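Local coordinates for Two-component system sensor histidine kinase (Bacteroides thetaiotaomicron, PDB 3OTT), which probably senses a saccharide through this extracellular propeller and beta-sandwich part of a membrane receptor and is thought to relay the signal by histidine phosphorylation to a DNA-binding domain, at residues I37-K41 and G42-Y46; I70-N73 and T74-Y77; N467-G471 and M472-Q476. One frame throughout, in Å; residues are numbered along the deposited sequence.

Contact 1: I37-K41 and G42-Y46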
loop_
_atom_site.group_PDB
_atom_site.type_symbol
_atom_site.label_atom_id
_atom_site.label_comp_id
_atom_site.label_asym_id
_atom_site.label_seq_id
_atom_site.Cartn_x
_atom_site.Cartn_y
_atom_site.Cartn_z
ATOM N N ILE B 37 -17.306 -24.263 0.803
ATOM C CA ILE B 37 -18.466 -24.342 1.684
ATOM C C ILE B 37 -18.257 -25.464 2.708
ATOM O O ILE B 37 -18.070 -26.609 2.333
ATOM C CB ILE B 37 -19.780 -24.634 0.809
ATOM C CG1 ILE B 37 -19.945 -23.615 -0.322
ATOM C CG2 ILE B 37 -21.058 -24.760 1.648
ATOM C CD1 ILE B 37 -20.931 -24.083 -1.512
ATOM N N GLY B 38 -18.269 -25.154 3.994
ATOM C CA GLY B 38 -18.271 -26.202 4.997
ATOM C C GLY B 38 -19.714 -26.587 5.306
ATOM O O GLY B 38 -20.570 -25.730 5.525
ATOM N N SER B 39 -20.029 -27.865 5.288
ATOM C CA SER B 39 -21.395 -28.273 5.506
ATOM C C SER B 39 -21.417 -29.340 6.608
ATOM O O SER B 39 -20.337 -29.780 7.043
ATOM C CB SER B 39 -21.954 -28.896 4.237
ATOM O OG SER B 39 -21.407 -30.215 4.092
ATOM N N ASN B 40 -22.621 -29.793 6.994
ATOM C CA ASN B 40 -22.766 -30.818 8.040
ATOM C C ASN B 40 -22.168 -32.171 7.667
ATOM O O ASN B 40 -22.061 -33.033 8.520
ATOM C CB ASN B 40 -24.254 -30.991 8.492
ATOM C CG ASN B 40 -25.250 -31.324 7.318
ATOM O OD1 ASN B 40 -25.229 -30.719 6.228
ATOM N ND2 ASN B 40 -26.158 -32.267 7.585
ATOM N N LYS B 41 -21.846 -32.372 6.389
ATOM C CA LYS B 41 -21.317 -33.648 5.852
ATOM C C LYS B 41 -19.892 -33.500 5.293
ATOM O O LYS B 41 -19.296 -34.473 4.880
ATOM C CB LYS B 41 -22.188 -34.156 4.681
ATOM C CG LYS B 41 -23.638 -34.619 5.040
ATOM C CD LYS B 41 -23.658 -35.778 6.020
ATOM C CE LYS B 41 -24.930 -35.815 6.874
ATOM N NZ LYS B 41 -26.065 -36.566 6.217
ATOM N N GLY B 42 -19.355 -32.294 5.221
ATOM C CA GLY B 42 -17.985 -32.134 4.775
ATOM C C GLY B 42 -17.855 -30.970 3.848
ATOM O O GLY B 42 -18.766 -30.141 3.736
ATOM N N LEU B 43 -16.751 -30.928 3.135
ATOM C CA LEU B 43 -16.360 -29.731 2.421
ATOM C C LEU B 43 -16.897 -29.770 0.983
ATOM O O LEU B 43 -16.800 -30.810 0.353
ATOM C CB LEU B 43 -14.824 -29.652 2.436
ATOM C CG LEU B 43 -14.178 -28.627 1.472
ATOM C CD1 LEU B 43 -14.425 -27.213 2.026
ATOM C CD2 LEU B 43 -12.684 -28.866 1.210
ATOM N N PHE B 44 -17.463 -28.659 0.481
ATOM C CA PHE B 44 -17.896 -28.496 -0.924
ATOM C C PHE B 44 -17.217 -27.260 -1.564
ATOM O O PHE B 44 -16.673 -26.381 -0.832
ATOM C CB PHE B 44 -19.422 -28.256 -1.068
ATOM C CG PHE B 44 -20.295 -29.494 -0.861
ATOM C CD1 PHE B 44 -20.599 -29.928 0.422
ATOM C CD2 PHE B 44 -20.868 -30.153 -1.952
ATOM C CE1 PHE B 44 -21.403 -31.012 0.629
ATOM C CE2 PHE B 44 -21.700 -31.274 -1.771
ATOM C CZ PHE B 44 -21.964 -31.693 -0.461
ATOM N N SER B 45 -17.320 -27.169 -2.910
ATOM C CA SER B 45 -16.990 -25.967 -3.630
ATOM C C SER B 45 -18.124 -25.623 -4.555
ATOM O O SER B 45 -18.915 -26.476 -4.928
ATOM C CB SER B 45 -15.703 -26.165 -4.434
ATOM O OG SER B 45 -15.822 -27.261 -5.399
ATOM N N TYR B 46 -18.175 -24.363 -4.971
ATOM C CA TYR B 46 -19.233 -23.894 -5.841
ATOM C C TYR B 46 -18.619 -22.975 -6.858
ATOM O O TYR B 46 -17.963 -21.985 -6.484
ATOM C CB TYR B 46 -20.287 -23.127 -5.061
ATOM C CG TYR B 46 -21.433 -22.606 -5.913
ATOM C CD1 TYR B 46 -22.185 -23.461 -6.702
ATOM C CD2 TYR B 46 -21.772 -21.271 -5.901
ATOM C CE1 TYR B 46 -23.229 -23.018 -7.437
ATOM C CE2 TYR B 46 -22.806 -20.807 -6.648
ATOM C CZ TYR B 46 -23.545 -21.676 -7.413
ATOM O OH TYR B 46 -24.608 -21.196 -8.168
#
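Ile37 and Phe44 form an antiparallel hydrogen-bonded pair: Ile37 N gives to Phe44 O at 2.7 Å, and Phe44 N returns a bond to Ile37 O at 2.8 Å. With Ile37 CG1 beside its own backbone N (chi1 -54°), CD1 runs on along the partner strand and meets Tyr46 CB at 3.7 Å, the two side chains crossing at a slant. Gly38 follows, in a non-hydrogen-bonded pair with Leu43. Ser39 then closes the end of the hairpin. Its OG donates to Gly42 O at 2.7 Å while Ser39 N donates to that same oxygen at 3.0 Å, a double grip by one residue. Ser39 OG also accepts from Lys41 N (3.2 Å), making an ST turn, and lies at the edge of the Phe44 ring, in its plane, 3.6 Å from CE1. Asn40 and Lys41 are the corners of a type I beta turn; Asn40 OD1 accepts from the backbone of Ser22 and Val23. At Gly42 (phi 138°) a CB would collide with Lys41 O. The hairpin supplies the two middle strands of a four-stranded antiparallel sheet, between strands 24-29 and 51-53, and Leu43 packs on strand 75-79.

Contact 2: I70-N73 and T74-Y77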
loop_
_atom_site.group_PDB
_atom_site.type_symbol
_atom_site.label_atom_id
_atom_site.label_comp_id
_atom_site.label_asym_id
_atom_site.label_seq_id
_atom_site.Cartn_x
_atom_site.Cartn_y
_atom_site.Cartn_z
ATOM N N ILE B 70 -7.999 -20.200 5.484
ATOM C CA ILE B 70 -7.036 -20.576 4.476
ATOM C C ILE B 70 -5.623 -20.266 5.029
ATOM O O ILE B 70 -5.385 -19.144 5.507
ATOM C CB ILE B 70 -7.325 -19.815 3.168
ATOM C CG1 ILE B 70 -8.684 -20.259 2.592
ATOM C CG2 ILE B 70 -6.190 -19.992 2.164
ATOM C CD1 ILE B 70 -9.066 -19.550 1.237
ATOM N N ILE B 71 -4.707 -21.239 4.897
ATOM C CA ILE B 71 -3.344 -21.172 5.392
ATOM C C ILE B 71 -2.337 -21.389 4.227
ATOM O O ILE B 71 -2.531 -22.255 3.376
ATOM C CB ILE B 71 -3.127 -22.286 6.517
ATOM C CG1 ILE B 71 -3.984 -22.050 7.774
ATOM C CG2 ILE B 71 -1.704 -22.477 6.888
ATOM C CD1 ILE B 71 -3.882 -20.685 8.352
ATOM N N ASP B 72 -1.282 -20.577 4.187
ATOM C CA ASP B 72 -0.186 -20.665 3.189
ATOM C C ASP B 72 -0.661 -20.625 1.724
ATOM O O ASP B 72 0.016 -21.134 0.864
ATOM C CB ASP B 72 0.747 -21.883 3.456
ATOM C CG ASP B 72 1.399 -21.861 4.880
ATOM O OD1 ASP B 72 1.352 -20.782 5.550
ATOM O OD2 ASP B 72 1.958 -22.919 5.319
ATOM N N ASN B 73 -1.827 -20.022 1.465
ATOM C CA ASN B 73 -2.355 -19.900 0.104
ATOM C C ASN B 73 -2.496 -21.300 -0.540
ATOM O O ASN B 73 -2.361 -21.453 -1.761
ATOM C CB ASN B 73 -1.381 -19.059 -0.725
ATOM C CG ASN B 73 -2.038 -18.397 -1.944
ATOM O OD1 ASN B 73 -3.253 -18.188 -2.010
ATOM N ND2 ASN B 73 -1.210 -18.062 -2.924
ATOM N N THR B 74 -2.674 -22.339 0.283
ATOM C CA THR B 74 -2.826 -23.654 -0.273
ATOM C C THR B 74 -3.659 -24.614 0.556
ATOM O O THR B 74 -4.095 -25.627 0.015
ATOM C CB THR B 74 -1.476 -24.312 -0.695
ATOM O OG1 THR B 74 -1.758 -25.473 -1.478
ATOM C CG2 THR B 74 -0.606 -24.742 0.506
ATOM N N TYR B 75 -3.871 -24.341 1.850
ATOM C CA TYR B 75 -4.664 -25.286 2.691
ATOM C C TYR B 75 -5.987 -24.710 3.174
ATOM O O TYR B 75 -6.119 -23.520 3.409
ATOM C CB TYR B 75 -3.892 -25.775 3.936
ATOM C CG TYR B 75 -2.499 -26.312 3.676
ATOM C CD1 TYR B 75 -2.297 -27.597 3.120
ATOM C CD2 TYR B 75 -1.377 -25.557 4.003
ATOM C CE1 TYR B 75 -1.006 -28.069 2.857
ATOM C CE2 TYR B 75 -0.073 -26.021 3.725
ATOM C CZ TYR B 75 0.097 -27.259 3.167
ATOM O OH TYR B 75 1.406 -27.667 2.972
ATOM N N LEU B 76 -6.967 -25.552 3.344
ATOM C CA LEU B 76 -8.153 -25.178 4.099
ATOM C C LEU B 76 -8.026 -25.934 5.409
ATOM O O LEU B 76 -8.000 -27.178 5.367
ATOM C CB LEU B 76 -9.453 -25.589 3.369
ATOM C CG LEU B 76 -10.057 -24.716 2.260
ATOM C CD1 LEU B 76 -9.060 -23.890 1.498
ATOM C CD2 LEU B 76 -10.829 -25.570 1.274
ATOM N N TYR B 77 -7.819 -25.204 6.512
ATOM C CA TYR B 77 -7.861 -25.744 7.871
ATOM C C TYR B 77 -9.301 -25.609 8.324
ATOM O O TYR B 77 -9.855 -24.502 8.359
ATOM C CB TYR B 77 -6.928 -24.937 8.856
ATOM C CG TYR B 77 -5.469 -25.348 8.850
ATOM C CD1 TYR B 77 -4.803 -25.619 7.646
ATOM C CD2 TYR B 77 -4.753 -25.441 10.039
ATOM C CE1 TYR B 77 -3.450 -26.030 7.630
ATOM C CE2 TYR B 77 -3.403 -25.802 10.070
ATOM C CZ TYR B 77 -2.748 -26.116 8.859
ATOM O OH TYR B 77 -1.407 -26.505 8.880
#
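A classic beta bulge ends this tight hairpin, with Thr74 and Tyr75 both set against Ile71. Ile71 O accepts twice: from Tyr75 N at 2.9 Å, almost in line with the carbonyl bond, and from Thr74 N at 3.1 Å, tilted 34° from the carbonyl plane. Ile71 N in turn gives to Tyr75 O at 3.1 Å. The chain reverses through Asp72 and Asn73, both in the left-handed conformation.

Beyond the backbone, Ile71 meets Tyr77 at a right angle. Its CG1, placed beside its own backbone N (chi1 -65°), lies over one face of the Tyr77 ring, 3.8 Å from the centroid, in a CH-pi contact, while Tyr75 CB sits at the edge of that ring. A serine in place of Tyr77 would probably strip Ile71 CG1 of its aromatic cover and open a gap beside Tyr75 CB. On the other face of the sheet, Ile70 and Leu76 lie side by side, Ile70 CG1 touching Leu76 CD1 at 3.8 Å. Thr74 CG2 rests over a face of the Tyr75 ring, and Asp72 OD2 comes to the ring's edge, 4.0 Å from CE2, with carboxylate and ring planes 63° apart. The polar ends of both residues serve the dimer: Asp72 OD1 forms a salt bridge with Arg374 of the second subunit, and Tyr75 OH a hydrogen bond with His372 of that subunit. Asn73 OD1 is hydrogen-bonded to Ser31, a residue lining the pocket of the bound hexatantalum dodecabromide cluster, a heavy-atom compound. The arrangement is a bulged beta hairpin joining the first two strands of a propeller blade.

Contact 3: N467-G471 and M472-Q476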
loop_
_atom_site.group_PDB
_atom_site.type_symbol
_atom_site.label_atom_id
_atom_site.label_comp_id
_atom_site.label_asym_id
_atom_site.label_seq_id
_atom_site.Cartn_x
_atom_site.Cartn_y
_atom_site.Cartn_z
ATOM N N ASN B 467 -2.523 40.589 -30.631
ATOM C CA ASN B 467 -2.930 40.335 -32.015
ATOM C C ASN B 467 -4.319 39.632 -32.168
ATOM O O ASN B 467 -4.523 38.869 -33.104
ATOM C CB ASN B 467 -1.784 39.629 -32.812
ATOM C CG ASN B 467 -1.480 38.244 -32.273
ATOM O OD1 ASN B 467 -2.197 37.748 -31.413
ATOM N ND2 ASN B 467 -0.413 37.613 -32.769
ATOM N N GLY B 468 -5.259 39.926 -31.261
ATOM C CA GLY B 468 -6.680 39.587 -31.438
ATOM C C GLY B 468 -7.305 38.745 -30.331
ATOM O O GLY B 468 -8.505 38.744 -30.195
ATOM N N LEU B 469 -6.529 38.023 -29.537
ATOM C CA LEU B 469 -7.169 37.263 -28.429
ATOM C C LEU B 469 -7.825 38.141 -27.382
ATOM O O LEU B 469 -7.443 39.279 -27.192
ATOM C CB LEU B 469 -6.219 36.321 -27.713
ATOM C CG LEU B 469 -5.760 35.080 -28.418
ATOM C CD1 LEU B 469 -4.955 34.304 -27.418
ATOM C CD2 LEU B 469 -6.982 34.328 -28.869
ATOM N N SER B 470 -8.835 37.573 -26.747
ATOM C CA SER B 470 -9.630 38.207 -25.690
ATOM C C SER B 470 -8.971 38.196 -24.335
ATOM O O SER B 470 -9.513 38.798 -23.405
ATOM C CB SER B 470 -10.971 37.449 -25.554
ATOM O OG SER B 470 -11.765 37.595 -26.761
ATOM N N GLY B 471 -7.844 37.488 -24.205
ATOM C CA GLY B 471 -7.152 37.249 -22.922
ATOM C C GLY B 471 -5.953 36.324 -23.074
ATOM O O GLY B 471 -5.687 35.818 -24.172
ATOM N N MET B 472 -5.228 36.081 -21.976
ATOM C CA MET B 472 -3.960 35.352 -22.036
ATOM C C MET B 472 -4.038 33.967 -21.377
ATOM O O MET B 472 -3.110 33.141 -21.562
ATOM C CB MET B 472 -2.812 36.172 -21.447
ATOM C CG MET B 472 -2.407 37.384 -22.323
ATOM S SD MET B 472 -1.837 36.891 -23.992
ATOM C CE MET B 472 -0.217 36.262 -23.694
ATOM N N PHE B 473 -5.139 33.730 -20.645
ATOM C CA PHE B 473 -5.430 32.438 -20.008
ATOM C C PHE B 473 -6.366 31.592 -20.840
ATOM O O PHE B 473 -7.614 31.772 -20.856
ATOM C CB PHE B 473 -5.978 32.594 -18.592
ATOM C CG PHE B 473 -5.531 33.860 -17.942
ATOM C CD1 PHE B 473 -4.448 33.856 -17.044
ATOM C CD2 PHE B 473 -6.140 35.082 -18.283
ATOM C CE1 PHE B 473 -3.997 35.038 -16.458
ATOM C CE2 PHE B 473 -5.703 36.276 -17.717
ATOM C CZ PHE B 473 -4.628 36.256 -16.786
ATOM N N ILE B 474 -5.746 30.638 -21.497
ATOM C CA ILE B 474 -6.473 29.822 -22.454
ATOM C C ILE B 474 -6.613 28.379 -21.963
ATOM O O ILE B 474 -5.617 27.731 -21.652
ATOM C CB ILE B 474 -5.851 29.968 -23.831
ATOM C CG1 ILE B 474 -6.173 31.370 -24.368
ATOM C CG2 ILE B 474 -6.586 29.114 -24.820
ATOM C CD1 ILE B 474 -5.231 32.367 -24.199
ATOM N N ASN B 475 -7.847 27.902 -21.834
ATOM C CA ASN B 475 -8.106 26.562 -21.327
ATOM C C ASN B 475 -8.004 25.462 -22.376
ATOM O O ASN B 475 -7.394 24.469 -22.090
ATOM C CB ASN B 475 -9.448 26.448 -20.555
ATOM C CG ASN B 475 -9.365 26.925 -19.040
ATOM O OD1 ASN B 475 -8.741 27.935 -18.705
ATOM N ND2 ASN B 475 -10.056 26.193 -18.152
ATOM N N GLN B 476 -8.677 25.595 -23.525
ATOM C CA GLN B 476 -8.817 24.546 -24.573
ATOM C C GLN B 476 -8.933 25.206 -25.961
ATOM O O GLN B 476 -9.584 26.254 -26.132
ATOM C CB GLN B 476 -10.118 23.752 -24.431
ATOM C CG GLN B 476 -10.152 22.695 -23.367
ATOM C CD GLN B 476 -11.484 22.658 -22.624
ATOM O OE1 GLN B 476 -11.859 23.617 -21.969
ATOM N NE2 GLN B 476 -12.177 21.560 -22.711
#
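Apolar packing joins Leu469 and Ile474 across the loop that leads into strand 474-479. The two side chains reach toward each other tip to tip, Leu469 CD1 meeting Ile474 CD1 at 3.8 Å. Leu469 is extended at its second torsion (chi2 -175°), which carries CD1 well out from the backbone. Ile474 is less relaxed: chi2 is 96°, away from any staggered value, and this twist swings CD1 back over the loop. There the methyl meets a polar atom as well as an apolar one, since Gly471 O lies 3.5 Å from Ile474 CD1. Ile474 CD1 thus faces the Leu469 methyl and the Gly471 carbonyl oxygen together, the two lying about 60° apart as seen from it.

Met472 takes a different course. Its chain, bent at chi2 and chi3, folds back beside the Gly471 carbonyl, with SD 4.0 Å from Gly471 O, and packs further on Ser464 and Val465.

Hydrogen bonds do not link 467-471 to 472-476, so polar fastening comes from elsewhere in the chain. Ser470 OG bonds to both Asp496 OD1 and Lys507 NZ. Backbone bonds tie Ile474 to Thr436, in strand 431-436 of the preceding blade, and Phe473 to Tyr490, just past strand 485-489 of its own blade, while the Phe473 side chain packs on Glu98 of the second subunit.

As strand 474-479 gets under way, Asn475 and Gln476 both face Leu488, a classic beta bulge. The whole is a blade-to-blade connection of a beta-propeller: a loop leaving the last strand of one blade, 457-463, and entering the first strand of the next.

In the fold
Contacts 1, 2 and 3 follow one another along the chain without overlap. The first two belong to successive four-stranded blades near the N-terminus, their centres about 16 Å apart, and they touch where Leu43 CD2 meets Leu76 CD2 at 3.8 Å. Contact 3 is remote, its centre about 69 Å from that of contact 1 and about 64 Å from that of contact 2, on the opposite side of the chain's centre. The succession of four-stranded blades is consistent with two seven-bladed propellers followed by a C-terminal beta-sandwich; contacts 1 and 2 lie in the first propeller, contact 3 in the second. Contacts 2 and 3 both reach the second subunit, placing parts of both propellers at the dimer interface.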